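Local coordinates for adenylate cyclase-like protein (Chlamydia trachomatis, PDB 4QO6) that forms part of the inner membrane ring of the type III secretion system, through a periplasmic region of successive BON-clan domains, at residues A[179-182]-A[183-187]. Sequence-based numbering, arbitrary orientation.
Sequences FRTV and VQELQ
Val183 lies one helical turn beyond Phe179, and the two pack together on the inward side of an amphipathic helix. Val183 CB sits 3.6 Å from Phe179 O. Of its two methyls, CG1 stands anti to the backbone N and takes no part in the ring contact; CG2, anti to the carbonyl carbon, leans back along the helix and touches both Phe179 O and the ring. Val183 CG2 makes a CH-pi contact over one face of the Phe179 ring, 3.9 Å from its centroid and offset toward the rim, with CE2 and CZ nearest. The ring is swung into this position because Phe179 CG stands anti to the backbone N (chi1 -171°). Valine's branch at CB suits the place: one methyl rests on part of the ring face while the backbone stays tied by Val183 N to Phe179 O at 2.8 Å.

The same i to i+4 bonding continues through Leu186 N to Val182 O at 3.1 Å. Val182 and Leu186 are buried, which suits their apolar branches. Exposed Arg180, Thr181 and Glu185 suit polar groups: Arg180 forms a salt bridge with Asp177, and Thr181 OG1 is hydrogen-bonded to Asp177 O. Thr181 and Glu185 run side by side, the CG2 methyl of Thr181 3.6 Å from Glu185 OE2.

Within the BON domain's beta-alpha-beta unit, Phe179 touches strands 164-172 and 194-202, Val183 meets Leu167, and Val182 and Leu186 pack against helix 137-150.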
loop_
_atom_site.group_PDB
_atom_site.type_symbol
_atom_site.label_atom_id
_atom_site.label_comp_id
_atom_site.label_asym_id
_atom_site.label_seq_id
_atom_site.Cartn_x
_atom_site.Cartn_y
_atom_site.Cartn_z
ATOM N N PHE A 179 -26.110 -16.249 3.583
ATOM C CA PHE A 179 -24.829 -16.046 4.264
ATOM C C PHE A 179 -23.601 -16.249 3.362
ATOM O O PHE A 179 -22.673 -15.456 3.399
ATOM C CB PHE A 179 -24.709 -16.947 5.494
ATOM C CG PHE A 179 -23.504 -16.629 6.341
ATOM C CD1 PHE A 179 -23.415 -15.413 7.009
ATOM C CD2 PHE A 179 -22.447 -17.536 6.455
ATOM C CE1 PHE A 179 -22.307 -15.112 7.795
ATOM C CE2 PHE A 179 -21.326 -17.237 7.237
ATOM C CZ PHE A 179 -21.261 -16.028 7.907
ATOM N N ARG A 180 -23.596 -17.320 2.582
ATOM C CA ARG A 180 -22.595 -17.556 1.537
ATOM C C ARG A 180 -22.418 -16.335 0.626
ATOM O O ARG A 180 -21.318 -15.996 0.210
ATOM C CB ARG A 180 -23.058 -18.741 0.706
ATOM C CG ARG A 180 -22.119 -19.185 -0.402
ATOM C CD ARG A 180 -22.317 -20.665 -0.738
ATOM N NE ARG A 180 -22.368 -21.513 0.476
ATOM C CZ ARG A 180 -23.409 -22.255 0.883
ATOM N NH1 ARG A 180 -24.537 -22.309 0.181
ATOM N NH2 ARG A 180 -23.320 -22.962 2.009
ATOM N N THR A 181 -23.533 -15.697 0.304
ATOM C CA THR A 181 -23.552 -14.478 -0.501
ATOM C C THR A 181 -22.925 -13.319 0.280
ATOM O O THR A 181 -22.048 -12.627 -0.229
ATOM C CB THR A 181 -25.013 -14.180 -0.942
ATOM O OG1 THR A 181 -25.401 -15.184 -1.887
ATOM C CG2 THR A 181 -25.187 -12.791 -1.562
ATOM N N VAL A 182 -23.357 -13.123 1.523
ATOM C CA VAL A 182 -22.776 -12.102 2.358
ATOM C C VAL A 182 -21.258 -12.293 2.519
ATOM O O VAL A 182 -20.506 -11.304 2.551
ATOM C CB VAL A 182 -23.441 -12.071 3.732
ATOM C CG1 VAL A 182 -22.643 -11.240 4.727
ATOM C CG2 VAL A 182 -24.853 -11.533 3.597
ATOM N N VAL A 183 -20.802 -13.535 2.626
ATOM C CA VAL A 183 -19.368 -13.776 2.738
ATOM C C VAL A 183 -18.620 -13.422 1.447
ATOM O O VAL A 183 -17.565 -12.828 1.516
ATOM C CB VAL A 183 -19.061 -15.196 3.237
ATOM C CG1 VAL A 183 -17.588 -15.548 3.079
ATOM C CG2 VAL A 183 -19.468 -15.304 4.710
ATOM N N GLN A 184 -19.152 -13.767 0.279
ATOM C CA GLN A 184 -18.527 -13.357 -0.990
ATOM C C GLN A 184 -18.253 -11.857 -1.014
ATOM O O GLN A 184 -17.164 -11.413 -1.362
ATOM C CB GLN A 184 -19.416 -13.715 -2.185
ATOM C CG GLN A 184 -19.315 -15.167 -2.595
ATOM C CD GLN A 184 -17.875 -15.575 -2.830
ATOM O OE1 GLN A 184 -17.115 -14.859 -3.496
ATOM N NE2 GLN A 184 -17.478 -16.714 -2.267
ATOM N N GLU A 185 -19.255 -11.092 -0.614
ATOM C CA GLU A 185 -19.203 -9.641 -0.653
ATOM C C GLU A 185 -18.195 -9.052 0.349
ATOM O O GLU A 185 -17.549 -8.043 0.047
ATOM C CB GLU A 185 -20.617 -9.066 -0.433
ATOM C CG GLU A 185 -21.612 -9.465 -1.529
ATOM C CD GLU A 185 -23.074 -9.135 -1.210
ATOM O OE1 GLU A 185 -23.377 -8.562 -0.132
ATOM O OE2 GLU A 185 -23.932 -9.460 -2.065
ATOM N N LEU A 186 -18.049 -9.675 1.522
ATOM C CA LEU A 186 -17.015 -9.276 2.484
ATOM C C LEU A 186 -15.594 -9.466 1.909
ATOM O O LEU A 186 -14.683 -8.694 2.233
ATOM C CB LEU A 186 -17.129 -10.063 3.800
ATOM C CG LEU A 186 -18.422 -9.950 4.624
ATOM C CD1 LEU A 186 -18.364 -10.763 5.907
ATOM C CD2 LEU A 186 -18.742 -8.509 4.955
ATOM N N GLN A 187 -15.401 -10.488 1.075
ATOM C CA GLN A 187 -14.125 -10.679 0.382
ATOM C C GLN A 187 -13.749 -9.519 -0.548
ATOM O O GLN A 187 -12.578 -9.296 -0.804
ATOM C CB GLN A 187 -14.140 -11.960 -0.448
ATOM C CG GLN A 187 -14.266 -13.244 0.343
ATOM C CD GLN A 187 -13.826 -14.460 -0.456
ATOM O OE1 GLN A 187 -13.746 -14.418 -1.687
ATOM N NE2 GLN A 187 -13.533 -15.553 0.243
#